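Local atomic coordinates of uronate isomerase (Caulobacter crescentus, PDB entry 2Q01), a protein that catalyses the interconversion of D-glucuronate with D-fructuronate, and of D-galacturonate with D-tagaturonate, in pentose and glucuronate interconversion. Residues Leu14-Ala25 with Arg434-Ala445; Leu28-Ile38 with Ala454-Tyr463. One frame throughout, in Å; residues are numbered along the deposited sequence.

Contact 1: residues Leu14-Ala25 with Arg434-Ala445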
loop_
_atom_site.group_PDB
_atom_site.type_symbol
_atom_site.label_atom_id
_atom_site.label_comp_id
_atom_site.label_asym_id
_atom_site.label_seq_id
_atom_site.Cartn_x
_atom_site.Cartn_y
_atom_site.Cartn_z
ATOM N N LEU B 14 2.558 -22.737 6.587
ATOM C CA LEU B 14 3.052 -21.344 6.550
ATOM C C LEU B 14 4.465 -21.137 5.967
ATOM O O LEU B 14 4.890 -19.998 5.755
ATOM C CB LEU B 14 2.887 -20.631 7.916
ATOM C CG LEU B 14 1.534 -20.750 8.647
ATOM C CD1 LEU B 14 1.621 -20.234 10.062
ATOM C CD2 LEU B 14 0.424 -20.056 7.903
ATOM N N PHE B 15 5.183 -22.228 5.703
ATOM C CA PHE B 15 6.479 -22.161 5.019
ATOM C C PHE B 15 6.221 -22.068 3.520
ATOM O O PHE B 15 5.217 -22.605 3.045
ATOM C CB PHE B 15 7.337 -23.399 5.322
ATOM C CG PHE B 15 7.656 -23.590 6.779
ATOM C CD1 PHE B 15 7.821 -22.495 7.637
ATOM C CD2 PHE B 15 7.811 -24.873 7.293
ATOM C CE1 PHE B 15 8.110 -22.681 8.986
ATOM C CE2 PHE B 15 8.108 -25.075 8.647
ATOM C CZ PHE B 15 8.256 -23.979 9.496
ATOM N N PRO B 16 7.115 -21.394 2.765
ATOM C CA PRO B 16 6.919 -21.275 1.315
ATOM C C PRO B 16 6.978 -22.639 0.637
ATOM O O PRO B 16 7.558 -23.575 1.187
ATOM C CB PRO B 16 8.114 -20.425 0.867
ATOM C CG PRO B 16 8.599 -19.749 2.097
ATOM C CD PRO B 16 8.353 -20.720 3.197
ATOM N N SER B 17 6.373 -22.758 -0.540
ATOM C CA SER B 17 6.320 -24.047 -1.228
ATOM C C SER B 17 7.660 -24.447 -1.850
ATOM O O SER B 17 7.974 -25.641 -1.929
ATOM C CB SER B 17 5.223 -24.054 -2.285
ATOM O OG SER B 17 5.052 -25.357 -2.817
ATOM N N ASP B 18 8.432 -23.446 -2.277
ATOM C CA ASP B 18 9.774 -23.644 -2.819
ATOM C C ASP B 18 10.662 -24.417 -1.847
ATOM O O ASP B 18 10.969 -23.911 -0.763
ATOM C CB ASP B 18 10.426 -22.304 -3.142
ATOM C CG ASP B 18 11.844 -22.464 -3.654
ATOM O OD1 ASP B 18 12.010 -22.766 -4.859
ATOM O OD2 ASP B 18 12.788 -22.296 -2.845
ATOM N N PRO B 19 11.095 -25.629 -2.254
ATOM C CA PRO B 19 11.689 -26.630 -1.365
ATOM C C PRO B 19 13.007 -26.208 -0.728
ATOM O O PRO B 19 13.275 -26.593 0.409
ATOM C CB PRO B 19 11.897 -27.845 -2.278
ATOM C CG PRO B 19 11.056 -27.581 -3.495
ATOM C CD PRO B 19 11.045 -26.104 -3.648
ATOM N N ALA B 20 13.818 -25.433 -1.448
ATOM C CA ALA B 20 15.061 -24.892 -0.884
ATOM C C ALA B 20 14.786 -23.874 0.225
ATOM O O ALA B 20 15.449 -23.894 1.267
ATOM C CB ALA B 20 15.929 -24.271 -1.973
ATOM N N THR B 21 13.807 -22.997 -0.009
ATOM C CA THR B 21 13.385 -21.999 0.975
ATOM C C THR B 21 12.700 -22.673 2.167
ATOM O O THR B 21 13.036 -22.396 3.322
ATOM C CB THR B 21 12.465 -20.934 0.341
ATOM O OG1 THR B 21 13.072 -20.431 -0.853
ATOM C CG2 THR B 21 12.244 -19.773 1.293
ATOM N N ARG B 22 11.774 -23.585 1.868
ATOM C CA ARG B 22 11.035 -24.350 2.871
ATOM C C ARG B 22 11.935 -25.077 3.859
ATOM O O ARG B 22 11.643 -25.114 5.058
ATOM C CB ARG B 22 10.095 -25.344 2.171
ATOM C CG ARG B 22 9.381 -26.341 3.077
ATOM C CD ARG B 22 8.225 -27.008 2.349
ATOM N NE ARG B 22 7.081 -26.109 2.248
ATOM C CZ ARG B 22 5.814 -26.498 2.137
ATOM N NH1 ARG B 22 5.504 -27.789 2.108
ATOM N NH2 ARG B 22 4.850 -25.588 2.059
ATOM N N SER B 23 13.039 -25.629 3.360
ATOM C CA SER B 23 13.947 -26.394 4.201
ATOM C C SER B 23 14.815 -25.517 5.093
ATOM O O SER B 23 15.191 -25.936 6.188
ATOM C CB SER B 23 14.812 -27.334 3.373
ATOM O OG SER B 23 15.355 -28.330 4.216
ATOM N N TYR B 24 15.134 -24.308 4.625
ATOM C CA TYR B 24 15.791 -23.309 5.484
ATOM C C TYR B 24 14.806 -22.879 6.581
ATOM O O TYR B 24 15.171 -22.794 7.757
ATOM C CB TYR B 24 16.229 -22.070 4.698
ATOM C CG TYR B 24 17.516 -22.179 3.898
ATOM C CD1 TYR B 24 17.540 -21.818 2.552
ATOM C CD2 TYR B 24 18.712 -22.603 4.486
ATOM C CE1 TYR B 24 18.707 -21.892 1.801
ATOM C CE2 TYR B 24 19.891 -22.684 3.739
ATOM C CZ TYR B 24 19.877 -22.325 2.395
ATOM O OH TYR B 24 21.020 -22.390 1.630
ATOM N N ALA B 25 13.560 -22.630 6.174
ATOM C CA ALA B 25 12.467 -22.233 7.065
ATOM C C ALA B 25 12.239 -23.245 8.174
ATOM O O ALA B 25 12.220 -22.884 9.351
ATOM C CB ALA B 25 11.183 -22.016 6.264
ATOM N N ARG B 434 6.638 -19.325 12.482
ATOM C CA ARG B 434 6.715 -19.903 11.136
ATOM C C ARG B 434 6.870 -18.860 10.047
ATOM O O ARG B 434 7.630 -19.067 9.099
ATOM C CB ARG B 434 5.482 -20.752 10.838
ATOM C CG ARG B 434 5.404 -21.991 11.683
ATOM C CD ARG B 434 4.172 -22.812 11.402
ATOM N NE ARG B 434 4.255 -24.053 12.159
ATOM C CZ ARG B 434 4.679 -25.209 11.660
ATOM N NH1 ARG B 434 4.738 -26.271 12.441
ATOM N NH2 ARG B 434 5.024 -25.304 10.382
ATOM N N VAL B 435 6.137 -17.752 10.179
ATOM C CA VAL B 435 6.189 -16.647 9.213
ATOM C C VAL B 435 7.543 -15.935 9.257
ATOM O O VAL B 435 8.121 -15.634 8.206
ATOM C CB VAL B 435 5.013 -15.654 9.403
ATOM C CG1 VAL B 435 5.197 -14.398 8.553
ATOM C CG2 VAL B 435 3.706 -16.323 9.047
ATOM N N ASP B 436 8.053 -15.700 10.467
ATOM C CA ASP B 436 9.407 -15.165 10.656
ATOM C C ASP B 436 10.466 -16.107 10.093
ATOM O O ASP B 436 11.453 -15.650 9.506
ATOM C CB ASP B 436 9.701 -14.891 12.136
ATOM C CG ASP B 436 8.983 -13.652 12.670
ATOM O OD1 ASP B 436 9.144 -13.362 13.877
ATOM O OD2 ASP B 436 8.262 -12.971 11.903
ATOM N N SER B 437 10.260 -17.414 10.278
ATOM C CA SER B 437 11.139 -18.430 9.697
ATOM C C SER B 437 11.095 -18.411 8.177
ATOM O O SER B 437 12.137 -18.495 7.539
ATOM C CB SER B 437 10.788 -19.823 10.207
ATOM O OG SER B 437 11.077 -19.920 11.584
ATOM N N ALA B 438 9.891 -18.287 7.613
ATOM C CA ALA B 438 9.692 -18.193 6.164
ATOM C C ALA B 438 10.361 -16.968 5.543
ATOM O O ALA B 438 10.955 -17.059 4.464
ATOM C CB ALA B 438 8.212 -18.195 5.843
ATOM N N PHE B 439 10.263 -15.829 6.227
ATOM C CA PHE B 439 10.828 -14.579 5.729
ATOM C C PHE B 439 12.352 -14.594 5.728
ATOM O O PHE B 439 12.978 -14.225 4.734
ATOM C CB PHE B 439 10.303 -13.378 6.529
ATOM C CG PHE B 439 10.956 -12.079 6.156
ATOM C CD1 PHE B 439 10.665 -11.464 4.937
ATOM C CD2 PHE B 439 11.870 -11.470 7.019
ATOM C CE1 PHE B 439 11.275 -10.260 4.577
ATOM C CE2 PHE B 439 12.482 -10.265 6.671
ATOM C CZ PHE B 439 12.187 -9.662 5.445
ATOM N N LEU B 440 12.934 -15.008 6.853
ATOM C CA LEU B 440 14.376 -15.204 6.982
ATOM C C LEU B 440 14.929 -16.226 5.983
ATOM O O LEU B 440 16.005 -16.023 5.414
ATOM C CB LEU B 440 14.715 -15.633 8.407
ATOM C CG LEU B 440 15.210 -14.634 9.459
ATOM C CD1 LEU B 440 14.875 -13.199 9.121
ATOM C CD2 LEU B 440 14.668 -15.007 10.834
ATOM N N ALA B 441 14.182 -17.311 5.771
ATOM C CA ALA B 441 14.526 -18.349 4.788
ATOM C C ALA B 441 14.616 -17.826 3.365
ATOM O O ALA B 441 15.463 -18.275 2.597
ATOM C CB ALA B 441 13.527 -19.456 4.838
ATOM N N ARG B 442 13.743 -16.880 3.016
ATOM C CA ARG B 442 13.783 -16.255 1.695
ATOM C C ARG B 442 14.987 -15.330 1.563
ATOM O O ARG B 442 15.525 -15.168 0.468
ATOM C CB ARG B 442 12.501 -15.485 1.412
ATOM C CG ARG B 442 12.031 -15.612 -0.030
ATOM C CD ARG B 442 11.813 -14.261 -0.688
ATOM N NE ARG B 442 10.823 -13.440 0.003
ATOM C CZ ARG B 442 10.698 -12.126 -0.163
ATOM N NH1 ARG B 442 11.504 -11.477 -0.999
ATOM N NH2 ARG B 442 9.770 -11.460 0.509
ATOM N N MET B 443 15.405 -14.725 2.676
ATOM C CA MET B 443 16.614 -13.901 2.693
ATOM C C MET B 443 17.841 -14.770 2.478
ATOM O O MET B 443 18.762 -14.367 1.773
ATOM C CB MET B 443 16.763 -13.102 4.002
ATOM C CG MET B 443 15.608 -12.158 4.341
ATOM S SD MET B 443 15.186 -11.006 3.024
ATOM C CE MET B 443 16.356 -9.697 3.355
ATOM N N VAL B 444 17.848 -15.959 3.085
ATOM C CA VAL B 444 18.957 -16.903 2.939
ATOM C C VAL B 444 18.992 -17.537 1.543
ATOM O O VAL B 444 20.059 -17.618 0.930
ATOM C CB VAL B 444 18.943 -17.979 4.041
ATOM C CG1 VAL B 444 20.058 -19.001 3.826
ATOM C CG2 VAL B 444 19.105 -17.335 5.396
ATOM N N ALA B 445 17.827 -17.949 1.038
ATOM C CA ALA B 445 17.705 -18.576 -0.289
ATOM C C ALA B 445 18.073 -17.641 -1.435
ATOM O O ALA B 445 18.595 -18.084 -2.452
ATOM C CB ALA B 445 16.301 -19.120 -0.489
#
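Arg434 meets Leu14 and Phe15 along the length of its side chain, where the first helix, 19-30, packs on the penultimate helix, 425-445, of this TIM-barrel-clan chain. CG lies anti to the carbonyl carbon (chi1 -67°) and the chain then runs extended to NE, so its methylenes pass Leu14, with CD 3.9 Å from Leu14 CD1, before the guanidinium arrives at the Phe15 ring. There Arg434 NH2 stands 3.5 Å from Phe15 CE2, the two planes turned 29° apart; the same nitrogen bonds to the backbone oxygens of Glu11 and Arg13, while NE is salt-bridged to Asp430. An arginine thus serves two ends here, an apolar shaft and a charged head that ties down the N-terminal arm. Next, Ser437, Ala438 and Ala441 present small side chains, which lets helix 19-25 approach helix 434-445 to 8.0 Å between axes, at 126°. Ala438 CB touches Pro16 CD at 3.7 Å, and Ala441 CB packs on the backbone around Thr21 O and Ala25 N. Thr21 is a knob in the hole formed by Ala438, Ala441, Arg442 and Ala445; its OG1 also bonds to Asp18 OD2, the N-cap acceptor of Thr21 N, which accepts from Ser17 of a neighbouring subunit as well. At Val444, CG1 projects over the centre of the Tyr24 ring, 3.6 Å from its centroid, a CH-pi contact. A serine in place of Tyr24 would probably leave Val444 CG1 without the ring face that it packs on and open a gap beside Ala445. Polar atoms such as Thr21 OG1 and the Arg434 head bond within their own segment or to other parts of the protein, so between the two segments mainly van der Waals fit probably holds the contact.

Contact 2: residues Leu28-Ile38 with Ala454-Tyr463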
loop_
_atom_site.group_PDB
_atom_site.type_symbol
_atom_site.label_atom_id
_atom_site.label_comp_id
_atom_site.label_asym_id
_atom_site.label_seq_id
_atom_site.Cartn_x
_atom_site.Cartn_y
_atom_site.Cartn_z
ATOM N N LEU B 28 15.107 -23.163 10.709
ATOM C CA LEU B 28 15.096 -21.980 11.570
ATOM C C LEU B 28 13.990 -22.072 12.610
ATOM O O LEU B 28 14.162 -21.638 13.751
ATOM C CB LEU B 28 14.940 -20.701 10.741
ATOM C CG LEU B 28 16.096 -20.313 9.815
ATOM C CD1 LEU B 28 15.676 -19.214 8.888
ATOM C CD2 LEU B 28 17.337 -19.900 10.586
ATOM N N TYR B 29 12.861 -22.637 12.200
ATOM C CA TYR B 29 11.706 -22.829 13.064
ATOM C C TYR B 29 11.955 -23.836 14.174
ATOM O O TYR B 29 11.526 -23.619 15.303
ATOM C CB TYR B 29 10.493 -23.229 12.219
ATOM C CG TYR B 29 9.278 -23.677 13.000
ATOM C CD1 TYR B 29 8.547 -22.776 13.781
ATOM C CD2 TYR B 29 8.849 -25.001 12.942
ATOM C CE1 TYR B 29 7.427 -23.190 14.493
ATOM C CE2 TYR B 29 7.736 -25.422 13.648
ATOM C CZ TYR B 29 7.027 -24.512 14.411
ATOM O OH TYR B 29 5.927 -24.938 15.106
ATOM N N ALA B 30 12.663 -24.921 13.847
ATOM C CA ALA B 30 13.071 -25.947 14.820
ATOM C C ALA B 30 13.925 -25.372 15.958
ATOM O O ALA B 30 13.876 -25.847 17.091
ATOM C CB ALA B 30 13.821 -27.062 14.113
ATOM N N LEU B 31 14.674 -24.323 15.637
ATOM C CA LEU B 31 15.543 -23.614 16.564
ATOM C C LEU B 31 14.757 -22.778 17.568
ATOM O O LEU B 31 15.322 -22.261 18.531
ATOM C CB LEU B 31 16.437 -22.673 15.757
ATOM C CG LEU B 31 17.952 -22.758 15.842
ATOM C CD1 LEU B 31 18.447 -24.036 15.187
ATOM C CD2 LEU B 31 18.520 -21.553 15.137
ATOM N N VAL B 32 13.452 -22.669 17.347
ATOM C CA VAL B 32 12.642 -21.630 17.965
ATOM C C VAL B 32 11.249 -22.103 18.447
ATOM O O VAL B 32 10.665 -21.496 19.355
ATOM C CB VAL B 32 12.601 -20.406 16.993
ATOM C CG1 VAL B 32 11.216 -19.925 16.693
ATOM C CG2 VAL B 32 13.516 -19.304 17.494
ATOM N N LYS B 33 10.763 -23.218 17.888
ATOM C CA LYS B 33 9.390 -23.717 18.121
ATOM C C LYS B 33 9.035 -24.080 19.561
ATOM O O LYS B 33 7.859 -24.070 19.936
ATOM C CB LYS B 33 9.062 -24.904 17.202
ATOM C CG LYS B 33 9.795 -26.203 17.502
ATOM C CD LYS B 33 9.520 -27.241 16.427
ATOM C CE LYS B 33 10.550 -28.364 16.469
ATOM N NZ LYS B 33 10.669 -29.055 15.148
ATOM N N ASP B 34 10.055 -24.400 20.352
ATOM C CA ASP B 34 9.868 -24.900 21.704
ATOM C C ASP B 34 10.384 -23.928 22.758
ATOM O O ASP B 34 10.380 -24.246 23.945
ATOM C CB ASP B 34 10.543 -26.269 21.860
ATOM C CG ASP B 34 9.774 -27.386 21.168
ATOM O OD1 ASP B 34 8.542 -27.479 21.370
ATOM O OD2 ASP B 34 10.405 -28.175 20.429
ATOM N N LEU B 35 10.824 -22.750 22.317
ATOM C CA LEU B 35 11.176 -21.660 23.229
ATOM C C LEU B 35 9.939 -21.202 24.002
ATOM O O LEU B 35 8.816 -21.314 23.489
ATOM C CB LEU B 35 11.785 -20.481 22.459
ATOM C CG LEU B 35 13.250 -20.565 22.023
ATOM C CD1 LEU B 35 13.604 -19.362 21.180
ATOM C CD2 LEU B 35 14.191 -20.667 23.218
ATOM N N PRO B 36 10.132 -20.700 25.238
ATOM C CA PRO B 36 8.981 -20.213 26.000
ATOM C C PRO B 36 8.278 -19.044 25.321
ATOM O O PRO B 36 8.908 -18.272 24.593
ATOM C CB PRO B 36 9.602 -19.759 27.330
ATOM C CG PRO B 36 10.903 -20.504 27.421
ATOM C CD PRO B 36 11.384 -20.564 26.006
ATOM N N ILE B 37 6.973 -18.941 25.546
ATOM C CA ILE B 37 6.173 -17.850 25.006
ATOM C C ILE B 37 6.308 -16.592 25.876
ATOM O O ILE B 37 6.074 -16.623 27.086
ATOM C CB ILE B 37 4.692 -18.276 24.862
ATOM C CG1 ILE B 37 4.545 -19.309 23.740
ATOM C CG2 ILE B 37 3.789 -17.073 24.598
ATOM C CD1 ILE B 37 3.243 -20.082 23.781
ATOM N N ILE B 38 6.720 -15.495 25.254
ATOM C CA ILE B 38 6.717 -14.191 25.912
ATOM C C ILE B 38 5.616 -13.347 25.293
ATOM O O ILE B 38 5.640 -13.041 24.091
ATOM C CB ILE B 38 8.076 -13.481 25.805
ATOM C CG1 ILE B 38 9.151 -14.313 26.500
ATOM C CG2 ILE B 38 8.005 -12.083 26.418
ATOM C CD1 ILE B 38 10.526 -14.005 26.013
ATOM N N ALA B 454 20.705 -15.540 10.134
ATOM C CA ALA B 454 19.304 -15.958 10.273
ATOM C C ALA B 454 19.030 -16.794 11.520
ATOM O O ALA B 454 17.989 -16.633 12.162
ATOM C CB ALA B 454 18.858 -16.702 9.049
ATOM N N GLU B 455 19.967 -17.682 11.851
ATOM C CA GLU B 455 19.874 -18.518 13.047
ATOM C C GLU B 455 19.965 -17.689 14.329
ATOM O O GLU B 455 19.329 -18.021 15.330
ATOM C CB GLU B 455 20.959 -19.594 13.031
ATOM C CG GLU B 455 20.699 -20.741 12.060
ATOM C CD GLU B 455 21.812 -21.788 12.038
ATOM O OE1 GLU B 455 22.937 -21.498 12.507
ATOM O OE2 GLU B 455 21.555 -22.907 11.540
ATOM N N GLU B 456 20.768 -16.623 14.288
ATOM C CA GLU B 456 20.847 -15.649 15.379
ATOM C C GLU B 456 19.555 -14.846 15.470
ATOM O O GLU B 456 19.000 -14.690 16.554
ATOM C CB GLU B 456 22.019 -14.687 15.176
ATOM C CG GLU B 456 23.366 -15.197 15.654
ATOM C CD GLU B 456 24.466 -14.142 15.553
ATOM O OE1 GLU B 456 24.232 -12.981 15.964
ATOM O OE2 GLU B 456 25.571 -14.478 15.070
ATOM N N LEU B 457 19.080 -14.361 14.322
ATOM C CA LEU B 457 17.909 -13.487 14.252
ATOM C C LEU B 457 16.607 -14.126 14.676
ATOM O O LEU B 457 15.811 -13.487 15.350
ATOM C CB LEU B 457 17.748 -12.874 12.860
ATOM C CG LEU B 457 18.518 -11.563 12.735
ATOM C CD1 LEU B 457 18.644 -11.126 11.300
ATOM C CD2 LEU B 457 17.849 -10.491 13.566
ATOM N N ILE B 458 16.396 -15.379 14.291
ATOM C CA ILE B 458 15.163 -16.076 14.643
ATOM C C ILE B 458 14.988 -16.202 16.171
ATOM O O ILE B 458 13.893 -15.991 16.689
ATOM C CB ILE B 458 15.011 -17.429 13.873
ATOM C CG1 ILE B 458 13.578 -17.956 13.948
ATOM C CG2 ILE B 458 16.002 -18.479 14.356
ATOM C CD1 ILE B 458 12.608 -17.229 13.088
ATOM N N VAL B 459 16.083 -16.480 16.877
ATOM C CA VAL B 459 16.078 -16.621 18.334
ATOM C C VAL B 459 15.908 -15.259 19.021
ATOM O O VAL B 459 15.207 -15.154 20.034
ATOM C CB VAL B 459 17.351 -17.362 18.834
ATOM C CG1 VAL B 459 17.311 -17.589 20.351
ATOM C CG2 VAL B 459 17.493 -18.698 18.133
ATOM N N ASP B 460 16.526 -14.225 18.450
ATOM C CA ASP B 460 16.405 -12.855 18.954
ATOM C C ASP B 460 14.968 -12.369 18.833
ATOM O O ASP B 460 14.346 -11.999 19.834
ATOM C CB ASP B 460 17.343 -11.907 18.202
ATOM C CG ASP B 460 18.732 -11.841 18.815
ATOM O OD1 ASP B 460 18.908 -12.278 19.974
ATOM O OD2 ASP B 460 19.652 -11.340 18.134
ATOM N N LEU B 461 14.448 -12.421 17.606
ATOM C CA LEU B 461 13.066 -12.050 17.284
ATOM C C LEU B 461 12.019 -12.736 18.164
ATOM O O LEU B 461 11.030 -12.114 18.560
ATOM C CB LEU B 461 12.774 -12.354 15.808
ATOM C CG LEU B 461 12.921 -11.279 14.716
ATOM C CD1 LEU B 461 14.081 -10.318 14.928
ATOM C CD2 LEU B 461 12.999 -11.925 13.331
ATOM N N THR B 462 12.255 -14.008 18.477
ATOM C CA THR B 462 11.326 -14.807 19.269
ATOM C C THR B 462 11.414 -14.504 20.764
ATOM O O THR B 462 10.387 -14.343 21.432
ATOM C CB THR B 462 11.549 -16.323 19.016
ATOM O OG1 THR B 462 11.349 -16.603 17.626
ATOM C CG2 THR B 462 10.588 -17.178 19.828
ATOM N N TYR B 463 12.634 -14.403 21.283
ATOM C CA TYR B 463 12.836 -14.458 22.727
ATOM C C TYR B 463 13.601 -13.264 23.309
ATOM O O TYR B 463 13.111 -12.613 24.232
ATOM C CB TYR B 463 13.511 -15.792 23.100
ATOM C CG TYR B 463 13.566 -16.111 24.584
ATOM C CD1 TYR B 463 12.526 -16.794 25.209
ATOM C CD2 TYR B 463 14.678 -15.754 25.353
ATOM C CE1 TYR B 463 12.579 -17.092 26.572
ATOM C CE2 TYR B 463 14.740 -16.043 26.708
ATOM C CZ TYR B 463 13.692 -16.708 27.310
ATOM O OH TYR B 463 13.769 -16.990 28.650
#
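In this TIM-barrel-clan enzyme, the contact lays the C-terminal helix 451-469 along the link from helix 19-30 into strand 37-39, which runs parallel to strand 165-169, as in a TIM-type barrel. The link turns through a type I beta turn from Val32 to Leu35, and leucine, valine and proline suit its inner side because the helix offers mostly aliphatic groups. Leu28 CD2 rests on the backbone between Ala454 and Glu455, 3.9 Å from Ala454 CB. Leu31 crosses Glu455 at about a right angle, its CD2 meeting the aliphatic CB and CG of the glutamate. Val32, which is buried, points at the helix: Val32 CG2 lies 3.8 Å from Ile458 CG1, and its methyls meet Thr462 tip to tip. Threonine fits there because Thr462 OG1 faces the valine methyls and donates to Ile458 O at 2.8 Å, so the polar atom is satisfied within its own helix. Leu35 CD1 then spans Val459, Thr462 and Tyr463. With CG anti to the backbone N (chi1 -170°), the Tyr463 ring swings over to Pro36 and the strand, and its hydroxyl bonds to Lys467. Pro36 CD is 3.7 Å from Tyr463 CE1, and Ile38 CD1 makes a CH-pi contact over one face of the Tyr463 ring, 3.9 Å from its centroid.

From the N terminus, the chain passes through 14-25 and, through the end of the same helix 19-30, into 28-38; only some 400 residues later does it return to supply 434-445 and then 454-463. Contact 1 therefore closes its long loop at helix 425-445 and contact 2 closes a second at helix 451-469, and the two loops cross rather than nest. Together they bind the N-terminal helix and the approach to strand 37-39 to the two consecutive C-terminal helices. The contacts adjoin: Ser437 of contact 1 packs against Tyr29 and Ile458 of contact 2, and Phe15 CZ packs on Tyr29 CB. Contact 1 also borders both neighbouring subunits, whereas contact 2 reaches one, through Glu456 to Arg111 of a neighbouring subunit.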